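PDB 3BMA: D-alanyl-lipoteichoic acid synthetase from Streptococcus pneumoniae, which probably takes part in the D-alanylation of lipoteichoic acid at the cell membrane, as a DltD-family protein of the SGNH hydrolase clan. Local coordinates for residues D128-F133 / P155-K160; M242-Y247 / K301-Y306; K265-L270 / A307-D312. The protein carries 1 engineered substitution. All blocks are in the same frame, centred on the assembly; numbering follows the deposited sequence.

Interaction 1. Residues D128-F133 / P155-K160; sequences DQLTSF and PNVAMK
Helix 127-136 meets segment 155-160, the loop that leads into helix 160-167, at Leu130 and Ala158, whose CA atoms lie 8.3 Å apart, with no hydrogen bond between the two segments. Leu130 reaches across with CD1, which sits 3.4 Å from the backbone O of Ala158 and 3.9 Å from Ala158 CB. The same methyl touches the terminal methyl of Met159, CD1 to CE 3.7 Å, the two side chains running antiparallel alongside each other. Met159 is bent at its last torsion (chi3 -71°), which turns CE back against the helix, where it also meets Thr131 CG2 at 3.7 Å; here the side chains are nearly perpendicular. The contact belongs to a largely helical part of the chain, without strand between the two segments: Met159 is the N-cap residue of helix 160-167, whose Val163 packs on both Leu130 and Val157. Thr131 presents CG2 to Met159, while its hydroxyl is hydrogen-bonded to Asn187 ND2 and the carbonyl of Gly127. Another copy of the protein closes over this apolar patch: Phe194 of the second subunit packs on Leu130 and Ala158, and Phe186 of that subunit on Thr131 and Met159.

Interaction 2. Residues M242-Y247 / K301-Y306; sequences MGMENY and KKWMDY
The first turns of helix 301-307, which follows strand 291-296 of the five-stranded parallel sheet, receive two methionines from the loop leading into helix 246-253. Met242 lies closest in backbone terms, its CA 5.5 Å from that of Lys302. Its CG stands between the backbone N and the carbonyl carbon (chi1 65°), and a further bend at chi3 brings CE against the helix backbone, 3.6 Å from Lys302 O and 3.7 Å from Trp303 CA. The same methyl comes to the edge of the Trp303 indole, near its plane, 4.2 Å from CE3, and also touches Tyr306 CB. Lys302 lies alongside with its aliphatic part, CB to Met242 CB 3.9 Å. In this alpha/beta fold of the SGNH clan Asn300, immediately before the helix, ties the loop to its N-terminal end, ND2 to Met242 O and OD1 to Trp303 N. Met244, extended beyond CG, carries its CE to Trp303 CB at 3.6 Å, the two side chains crossing obliquely. Ile253 of helix 246-253 packs on both Met244 and Trp303, while the Tyr306 hydroxyl is hydrogen-bonded to the carbonyl of Leu257.

Interaction 3. Residues K265-L270 / A307-D312; sequences KSFTYL and AGLRED
Arg310 NH2 donates to the backbone O of Phe267 at 3.1 Å, with an N-H...O angle of 155°. The donor stands above the carbonyl plane, 68° out of it, and the oxygen is tilted only slightly from the guanidinium plane. Over one face of the guanidinium lies Lys265 O, 3.6 Å from Arg310 NE, a contact and not a hydrogen bond. Beside this polar grip, Leu309 CD2 packs against Phe267 CB at 3.6 Å and near Tyr269 OH at 4.0 Å; its side chain stands roughly perpendicular to both aromatic ones. At the other end the backbones themselves touch, Lys265 CA making a CH...O contact of 3.4 Å with Gly308 O. Gly308 leaves the helix with positive phi and lets the Lys265 backbone come close, CA to CA 4.5 Å. One water bridges the two segments: it donates to Phe267 O at 2.8 Å and accepts from both N and NE of Arg310. The bend of the arginine at chi3 (-74°) brings NE round to the water that its own backbone N also holds. Arg310 is itself the N-cap residue of helix 311-326, which fixes where its side chain starts; farther out, Thr317 of that helix touches Tyr269. Phe267 O thus accepts from both Arg310 NH2 and the water, and with NE bound to that same water the guanidinium is probably limited in its rotation.

Overall arrangement
Interactions 2 and 3 are neighbours, their centres 16 Å apart, and they interlock along the chain: helix 301-307 supplies the second segment of interaction 2 and runs directly into 307-312 of interaction 3. They touch where Met304 CG lies 3.5 Å from Leu309 O and Lys301 CE 3.4 Å from Glu311 OE2. Interaction 1 stands apart, completed earlier in the chain and on the opposite side of its centre from interaction 2; its centre is 41 Å from that of interaction 2 and 36 Å from that of interaction 3. It alone is covered by other subunits. A glycerol, probably from the crystallisation liquor, lies about 3 Å from the side chain of Phe267 in interaction 3, and Thr268 O is hydrogen-bonded to it.

Interaction 1. Residues D128-F133 / P155-K160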
loop_
_atom_site.group_PDB
_atom_site.type_symbol
_atom_site.label_atom_id
_atom_site.label_comp_id
_atom_site.label_asym_id
_atom_site.label_seq_id
_atom_site.Cartn_x
_atom_site.Cartn_y
_atom_site.Cartn_z
ATOM N N ASP C 128 -6.229 -19.367 -4.304
ATOM C CA ASP C 128 -6.790 -19.161 -2.969
ATOM C C ASP C 128 -6.028 -19.988 -1.935
ATOM O O ASP C 128 -5.847 -19.540 -0.806
ATOM C CB ASP C 128 -8.291 -19.483 -2.952
ATOM C CG ASP C 128 -8.937 -19.220 -1.602
ATOM O OD1 ASP C 128 -8.550 -18.261 -0.895
ATOM O OD2 ASP C 128 -9.846 -19.986 -1.246
ATOM N N GLN C 129 -5.562 -21.173 -2.335
ATOM C CA GLN C 129 -4.725 -22.025 -1.482
ATOM C C GLN C 129 -3.323 -21.456 -1.282
ATOM O O GLN C 129 -2.751 -21.592 -0.202
ATOM C CB GLN C 129 -4.618 -23.432 -2.059
ATOM C CG GLN C 129 -5.831 -24.300 -1.790
ATOM C CD GLN C 129 -5.829 -25.576 -2.594
ATOM O OE1 GLN C 129 -4.779 -26.179 -2.815
ATOM N NE2 GLN C 129 -7.010 -26.001 -3.038
ATOM N N LEU C 130 -2.778 -20.840 -2.331
ATOM C CA LEU C 130 -1.475 -20.182 -2.269
ATOM C C LEU C 130 -1.490 -19.074 -1.220
ATOM O O LEU C 130 -0.651 -19.059 -0.325
ATOM C CB LEU C 130 -1.107 -19.589 -3.633
ATOM C CG LEU C 130 0.337 -19.611 -4.158
ATOM C CD1 LEU C 130 0.425 -18.736 -5.390
ATOM C CD2 LEU C 130 1.398 -19.191 -3.149
ATOM N N THR C 131 -2.459 -18.166 -1.330
ATOM C CA THR C 131 -2.548 -17.006 -0.438
ATOM C C THR C 131 -2.932 -17.372 0.997
ATOM O O THR C 131 -2.478 -16.719 1.938
ATOM C CB THR C 131 -3.496 -15.917 -0.986
ATOM O OG1 THR C 131 -4.700 -16.515 -1.482
ATOM C CG2 THR C 131 -2.825 -15.129 -2.097
ATOM N N SER C 132 -3.755 -18.415 1.149
ATOM C CA SER C 132 -4.105 -18.982 2.461
ATOM C C SER C 132 -2.896 -19.591 3.154
ATOM O O SER C 132 -2.745 -19.472 4.374
ATOM C CB SER C 132 -5.171 -20.067 2.318
ATOM O OG SER C 132 -6.365 -19.535 1.787
ATOM N N PHE C 133 -2.050 -20.255 2.368
ATOM C CA PHE C 133 -0.791 -20.803 2.861
ATOM C C PHE C 133 0.131 -19.698 3.374
ATOM O O PHE C 133 0.660 -19.803 4.476
ATOM C CB PHE C 133 -0.101 -21.644 1.778
ATOM C CG PHE C 133 1.335 -21.983 2.082
ATOM C CD1 PHE C 133 2.366 -21.447 1.311
ATOM C CD2 PHE C 133 1.660 -22.842 3.132
ATOM C CE1 PHE C 133 3.689 -21.755 1.588
ATOM C CE2 PHE C 133 2.986 -23.154 3.413
ATOM C CZ PHE C 133 4.000 -22.610 2.640
ATOM N N PRO C 155 8.230 -24.232 -10.496
ATOM C CA PRO C 155 9.458 -23.424 -10.441
ATOM C C PRO C 155 9.218 -21.931 -10.696
ATOM O O PRO C 155 9.901 -21.088 -10.110
ATOM C CB PRO C 155 10.331 -24.032 -11.543
ATOM C CG PRO C 155 9.807 -25.415 -11.721
ATOM C CD PRO C 155 8.330 -25.302 -11.505
ATOM N N ASN C 156 8.247 -21.618 -11.553
ATOM C CA ASN C 156 7.809 -20.241 -11.768
ATOM C C ASN C 156 6.409 -19.992 -11.201
ATOM O O ASN C 156 5.485 -19.630 -11.930
ATOM C CB ASN C 156 7.875 -19.876 -13.257
ATOM C CG ASN C 156 9.292 -19.615 -13.735
ATOM O OD1 ASN C 156 10.158 -19.190 -12.967
ATOM N ND2 ASN C 156 9.532 -19.857 -15.018
ATOM N N VAL C 157 6.273 -20.187 -9.892
ATOM C CA VAL C 157 5.005 -20.006 -9.177
ATOM C C VAL C 157 4.642 -18.514 -9.057
ATOM O O VAL C 157 5.513 -17.646 -9.146
ATOM C CB VAL C 157 5.056 -20.720 -7.771
ATOM C CG1 VAL C 157 5.969 -19.985 -6.778
ATOM C CG2 VAL C 157 3.666 -20.950 -7.189
ATOM N N ALA C 158 3.351 -18.230 -8.896
ATOM C CA ALA C 158 2.882 -16.894 -8.551
ATOM C C ALA C 158 3.374 -16.539 -7.153
ATOM O O ALA C 158 3.418 -17.403 -6.272
ATOM C CB ALA C 158 1.366 -16.829 -8.617
ATOM N N MET C 159 3.752 -15.274 -6.974
ATOM C CA MET C 159 4.395 -14.770 -5.747
ATOM C C MET C 159 5.643 -15.579 -5.368
ATOM O O MET C 159 5.833 -15.954 -4.207
ATOM C CB MET C 159 3.393 -14.666 -4.588
ATOM C CG MET C 159 2.354 -13.572 -4.787
ATOM S SD MET C 159 0.966 -13.732 -3.662
ATOM C CE MET C 159 0.163 -15.173 -4.337
ATOM N N LYS C 160 6.478 -15.825 -6.379
ATOM C CA LYS C 160 7.722 -16.588 -6.271
ATOM C C LYS C 160 8.688 -16.020 -5.228
ATOM O O LYS C 160 9.368 -16.778 -4.539
ATOM C CB LYS C 160 8.395 -16.650 -7.648
ATOM C CG LYS C 160 9.542 -17.646 -7.781
ATOM C CD LYS C 160 10.031 -17.711 -9.222
ATOM C CE LYS C 160 11.452 -18.249 -9.316
ATOM N NZ LYS C 160 11.921 -18.334 -10.729
#

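Interaction 2. Residues M242-Y247 / K301-Y306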
loop_
_atom_site.group_PDB
_atom_site.type_symbol
_atom_site.label_atom_id
_atom_site.label_comp_id
_atom_site.label_asym_id
_atom_site.label_seq_id
_atom_site.Cartn_x
_atom_site.Cartn_y
_atom_site.Cartn_z
ATOM N N MET C 242 -10.124 -62.905 -9.947
ATOM C CA MET C 242 -9.271 -62.292 -8.922
ATOM C C MET C 242 -10.016 -61.220 -8.105
ATOM O O MET C 242 -9.409 -60.471 -7.335
ATOM C CB MET C 242 -7.941 -61.787 -9.510
ATOM C CG MET C 242 -8.039 -60.649 -10.512
ATOM S SD MET C 242 -6.669 -60.645 -11.696
ATOM C CE MET C 242 -5.235 -60.703 -10.631
ATOM N N GLY C 243 -11.335 -61.168 -8.290
ATOM C CA GLY C 243 -12.236 -60.430 -7.403
ATOM C C GLY C 243 -12.487 -58.962 -7.692
ATOM O O GLY C 243 -13.075 -58.264 -6.865
ATOM N N MET C 244 -12.056 -58.490 -8.859
ATOM C CA MET C 244 -12.199 -57.078 -9.220
ATOM C C MET C 244 -13.520 -56.789 -9.917
ATOM O O MET C 244 -14.152 -57.699 -10.453
ATOM C CB MET C 244 -11.048 -56.635 -10.115
ATOM C CG MET C 244 -9.698 -56.697 -9.453
ATOM S SD MET C 244 -8.422 -56.358 -10.659
ATOM C CE MET C 244 -6.993 -57.007 -9.818
ATOM N N GLU C 245 -13.914 -55.516 -9.911
ATOM C CA GLU C 245 -15.136 -55.051 -10.570
ATOM C C GLU C 245 -15.051 -55.251 -12.084
ATOM O O GLU C 245 -13.967 -55.153 -12.663
ATOM C CB GLU C 245 -15.381 -53.573 -10.252
ATOM C CG GLU C 245 -16.829 -53.124 -10.428
ATOM C CD GLU C 245 -16.959 -51.743 -11.052
ATOM O OE1 GLU C 245 -16.036 -50.910 -10.901
ATOM O OE2 GLU C 245 -17.999 -51.491 -11.696
ATOM N N ASN C 246 -16.197 -55.537 -12.705
ATOM C CA ASN C 246 -16.293 -55.789 -14.147
ATOM C C ASN C 246 -15.800 -54.634 -15.013
ATOM O O ASN C 246 -15.073 -54.845 -15.987
ATOM C CB ASN C 246 -17.736 -56.137 -14.534
ATOM C CG ASN C 246 -18.174 -57.500 -14.021
ATOM O OD1 ASN C 246 -17.349 -58.345 -13.665
ATOM N ND2 ASN C 246 -19.483 -57.720 -13.986
ATOM N N TYR C 247 -16.194 -53.420 -14.632
ATOM C CA TYR C 247 -15.866 -52.202 -15.366
ATOM C C TYR C 247 -14.373 -51.879 -15.285
ATOM O O TYR C 247 -13.768 -51.492 -16.284
ATOM C CB TYR C 247 -16.686 -51.037 -14.810
ATOM C CG TYR C 247 -17.470 -50.262 -15.845
ATOM C CD1 TYR C 247 -18.736 -50.693 -16.254
ATOM C CD2 TYR C 247 -16.960 -49.089 -16.400
ATOM C CE1 TYR C 247 -19.469 -49.979 -17.202
ATOM C CE2 TYR C 247 -17.684 -48.366 -17.350
ATOM C CZ TYR C 247 -18.937 -48.816 -17.745
ATOM O OH TYR C 247 -19.656 -48.104 -18.683
ATOM N N LYS C 301 -4.905 -59.113 -2.803
ATOM C CA LYS C 301 -3.875 -60.149 -2.609
ATOM C C LYS C 301 -3.675 -61.019 -3.847
ATOM O O LYS C 301 -2.539 -61.382 -4.175
ATOM C CB LYS C 301 -4.192 -61.014 -1.382
ATOM C CG LYS C 301 -3.112 -62.039 -1.009
ATOM C CD LYS C 301 -3.390 -62.709 0.334
ATOM C CE LYS C 301 -2.529 -62.131 1.459
ATOM N NZ LYS C 301 -2.809 -60.697 1.772
ATOM N N LYS C 302 -4.778 -61.330 -4.531
ATOM C CA LYS C 302 -4.719 -62.108 -5.768
ATOM C C LYS C 302 -4.040 -61.323 -6.884
ATOM O O LYS C 302 -3.400 -61.911 -7.762
ATOM C CB LYS C 302 -6.110 -62.583 -6.198
ATOM C CG LYS C 302 -6.597 -63.809 -5.436
ATOM C CD LYS C 302 -7.810 -64.446 -6.095
ATOM C CE LYS C 302 -8.290 -65.651 -5.302
ATOM N NZ LYS C 302 -9.478 -66.295 -5.925
ATOM N N TRP C 303 -4.166 -59.997 -6.831
ATOM C CA TRP C 303 -3.474 -59.107 -7.750
ATOM C C TRP C 303 -1.992 -59.025 -7.416
ATOM O O TRP C 303 -1.150 -59.088 -8.312
ATOM C CB TRP C 303 -4.097 -57.710 -7.724
ATOM C CG TRP C 303 -3.199 -56.624 -8.259
ATOM C CD1 TRP C 303 -2.587 -55.640 -7.537
ATOM C CD2 TRP C 303 -2.797 -56.430 -9.625
ATOM N NE1 TRP C 303 -1.839 -54.836 -8.365
ATOM C CE2 TRP C 303 -1.948 -55.298 -9.652
ATOM C CE3 TRP C 303 -3.072 -57.099 -10.828
ATOM C CZ2 TRP C 303 -1.370 -54.820 -10.835
ATOM C CZ3 TRP C 303 -2.499 -56.623 -12.003
ATOM C CH2 TRP C 303 -1.656 -55.494 -11.996
ATOM N N MET C 304 -1.683 -58.887 -6.127
ATOM C CA MET C 304 -0.306 -58.684 -5.684
ATOM C C MET C 304 0.556 -59.951 -5.802
ATOM O O MET C 304 1.777 -59.861 -5.948
ATOM C CB MET C 304 -0.257 -58.021 -4.293
ATOM C CG MET C 304 -0.056 -58.918 -3.081
ATOM S SD MET C 304 0.221 -57.920 -1.590
ATOM C CE MET C 304 -1.449 -57.501 -1.164
ATOM N N ASP C 305 -0.090 -61.117 -5.751
ATOM C CA ASP C 305 0.562 -62.395 -6.039
ATOM C C ASP C 305 0.890 -62.502 -7.525
ATOM O O ASP C 305 1.953 -63.005 -7.895
ATOM C CB ASP C 305 -0.324 -63.575 -5.618
ATOM C CG ASP C 305 -0.362 -63.779 -4.108
ATOM O OD1 ASP C 305 0.538 -63.278 -3.397
ATOM O OD2 ASP C 305 -1.299 -64.456 -3.633
ATOM N N TYR C 306 -0.031 -62.023 -8.363
ATOM C CA TYR C 306 0.154 -62.003 -9.814
ATOM C C TYR C 306 1.224 -60.997 -10.238
ATOM O O TYR C 306 2.095 -61.321 -11.047
ATOM C CB TYR C 306 -1.169 -61.708 -10.534
ATOM C CG TYR C 306 -1.096 -61.868 -12.040
ATOM C CD1 TYR C 306 -1.194 -63.129 -12.630
ATOM C CD2 TYR C 306 -0.927 -60.760 -12.877
ATOM C CE1 TYR C 306 -1.124 -63.286 -14.013
ATOM C CE2 TYR C 306 -0.854 -60.908 -14.262
ATOM C CZ TYR C 306 -0.953 -62.173 -14.822
ATOM O OH TYR C 306 -0.886 -62.332 -16.186
#

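Interaction 3. Residues K265-L270 / A307-D312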
loop_
_atom_site.group_PDB
_atom_site.type_symbol
_atom_site.label_atom_id
_atom_site.label_comp_id
_atom_site.label_asym_id
_atom_site.label_seq_id
_atom_site.Cartn_x
_atom_site.Cartn_y
_atom_site.Cartn_z
ATOM N N LYS C 265 7.679 -56.646 -8.997
ATOM C CA LYS C 265 8.639 -57.515 -8.305
ATOM C C LYS C 265 9.717 -56.785 -7.502
ATOM O O LYS C 265 10.219 -57.322 -6.511
ATOM C CB LYS C 265 9.288 -58.506 -9.277
ATOM C CG LYS C 265 8.681 -59.898 -9.226
ATOM C CD LYS C 265 9.712 -60.959 -9.568
ATOM C CE LYS C 265 9.355 -62.295 -8.936
ATOM N NZ LYS C 265 10.496 -63.252 -8.971
ATOM N N SER C 266 10.068 -55.573 -7.933
ATOM C CA SER C 266 11.050 -54.748 -7.220
ATOM C C SER C 266 10.447 -53.428 -6.711
ATOM O O SER C 266 11.180 -52.494 -6.361
ATOM C CB SER C 266 12.291 -54.496 -8.090
ATOM O OG SER C 266 11.986 -53.679 -9.206
ATOM N N PHE C 267 9.114 -53.374 -6.682
ATOM C CA PHE C 267 8.348 -52.257 -6.116
ATOM C C PHE C 267 8.527 -52.181 -4.601
ATOM O O PHE C 267 8.301 -53.166 -3.894
ATOM C CB PHE C 267 6.855 -52.437 -6.421
ATOM C CG PHE C 267 6.381 -51.760 -7.683
ATOM C CD1 PHE C 267 5.139 -51.131 -7.707
ATOM C CD2 PHE C 267 7.161 -51.743 -8.840
ATOM C CE1 PHE C 267 4.671 -50.501 -8.861
ATOM C CE2 PHE C 267 6.706 -51.110 -10.000
ATOM C CZ PHE C 267 5.455 -50.489 -10.009
ATOM N N THR C 268 8.938 -51.013 -4.112
ATOM C CA THR C 268 9.073 -50.766 -2.674
ATOM C C THR C 268 8.489 -49.406 -2.266
ATOM O O THR C 268 8.685 -48.399 -2.948
ATOM C CB THR C 268 10.546 -50.918 -2.179
ATOM O OG1 THR C 268 10.618 -50.619 -0.782
ATOM C CG2 THR C 268 11.510 -50.003 -2.935
ATOM N N TYR C 269 7.762 -49.385 -1.155
ATOM C CA TYR C 269 7.152 -48.150 -0.676
ATOM C C TYR C 269 7.831 -47.615 0.577
ATOM O O TYR C 269 7.274 -46.773 1.285
ATOM C CB TYR C 269 5.645 -48.327 -0.436
ATOM C CG TYR C 269 4.863 -48.808 -1.638
ATOM C CD1 TYR C 269 3.908 -49.816 -1.508
ATOM C CD2 TYR C 269 5.073 -48.256 -2.904
ATOM C CE1 TYR C 269 3.182 -50.262 -2.606
ATOM C CE2 TYR C 269 4.355 -48.697 -4.007
ATOM C CZ TYR C 269 3.412 -49.700 -3.847
ATOM O OH TYR C 269 2.694 -50.139 -4.935
ATOM N N LEU C 270 9.033 -48.110 0.851
ATOM C CA LEU C 270 9.749 -47.728 2.056
ATOM C C LEU C 270 10.417 -46.374 1.909
ATOM O O LEU C 270 10.632 -45.671 2.898
ATOM C CB LEU C 270 10.778 -48.793 2.439
ATOM C CG LEU C 270 10.265 -50.039 3.170
ATOM C CD1 LEU C 270 11.299 -51.154 3.127
ATOM C CD2 LEU C 270 9.871 -49.713 4.610
ATOM N N ALA C 307 1.150 -59.785 -9.687
ATOM C CA ALA C 307 2.064 -58.701 -10.044
ATOM C C ALA C 307 3.416 -58.781 -9.338
ATOM O O ALA C 307 4.360 -58.101 -9.735
ATOM C CB ALA C 307 1.412 -57.348 -9.794
ATOM N N GLY C 308 3.508 -59.597 -8.290
ATOM C CA GLY C 308 4.772 -59.791 -7.575
ATOM C C GLY C 308 5.066 -58.742 -6.521
ATOM O O GLY C 308 6.218 -58.560 -6.119
ATOM N N LEU C 309 4.020 -58.053 -6.075
ATOM C CA LEU C 309 4.122 -57.048 -5.019
ATOM C C LEU C 309 4.311 -57.759 -3.677
ATOM O O LEU C 309 3.439 -58.506 -3.234
ATOM C CB LEU C 309 2.859 -56.173 -5.018
ATOM C CG LEU C 309 2.751 -54.757 -4.425
ATOM C CD1 LEU C 309 2.515 -54.747 -2.919
ATOM C CD2 LEU C 309 3.944 -53.901 -4.793
ATOM N N ARG C 310 5.462 -57.520 -3.049
ATOM C CA ARG C 310 5.873 -58.226 -1.831
ATOM C C ARG C 310 5.049 -57.862 -0.585
ATOM O O ARG C 310 4.911 -56.685 -0.239
ATOM C CB ARG C 310 7.367 -57.996 -1.566
ATOM C CG ARG C 310 8.288 -58.577 -2.639
ATOM C CD ARG C 310 9.716 -58.044 -2.517
ATOM N NE ARG C 310 9.839 -56.656 -2.972
ATOM C CZ ARG C 310 10.915 -55.889 -2.795
ATOM N NH1 ARG C 310 11.986 -56.354 -2.162
ATOM N NH2 ARG C 310 10.919 -54.644 -3.248
ATOM N N GLU C 311 4.511 -58.890 0.076
ATOM C CA GLU C 311 3.749 -58.730 1.319
ATOM C C GLU C 311 4.645 -58.329 2.484
ATOM O O GLU C 311 4.214 -57.603 3.378
ATOM C CB GLU C 311 3.006 -60.019 1.675
ATOM C CG GLU C 311 1.818 -60.338 0.779
ATOM C CD GLU C 311 1.082 -61.606 1.191
ATOM O OE1 GLU C 311 0.890 -61.824 2.409
ATOM O OE2 GLU C 311 0.685 -62.382 0.292
ATOM N N ASP C 312 5.887 -58.815 2.462
ATOM C CA ASP C 312 6.898 -58.474 3.464
ATOM C C ASP C 312 7.285 -56.995 3.418
ATOM O O ASP C 312 7.520 -56.384 4.460
ATOM C CB ASP C 312 8.145 -59.358 3.310
ATOM C CG ASP C 312 8.628 -59.450 1.869
ATOM O OD1 ASP C 312 9.642 -58.797 1.532
ATOM O OD2 ASP C 312 7.986 -60.171 1.073
HETATM O O HOH W 1 7.655 -55.797 -4.479
#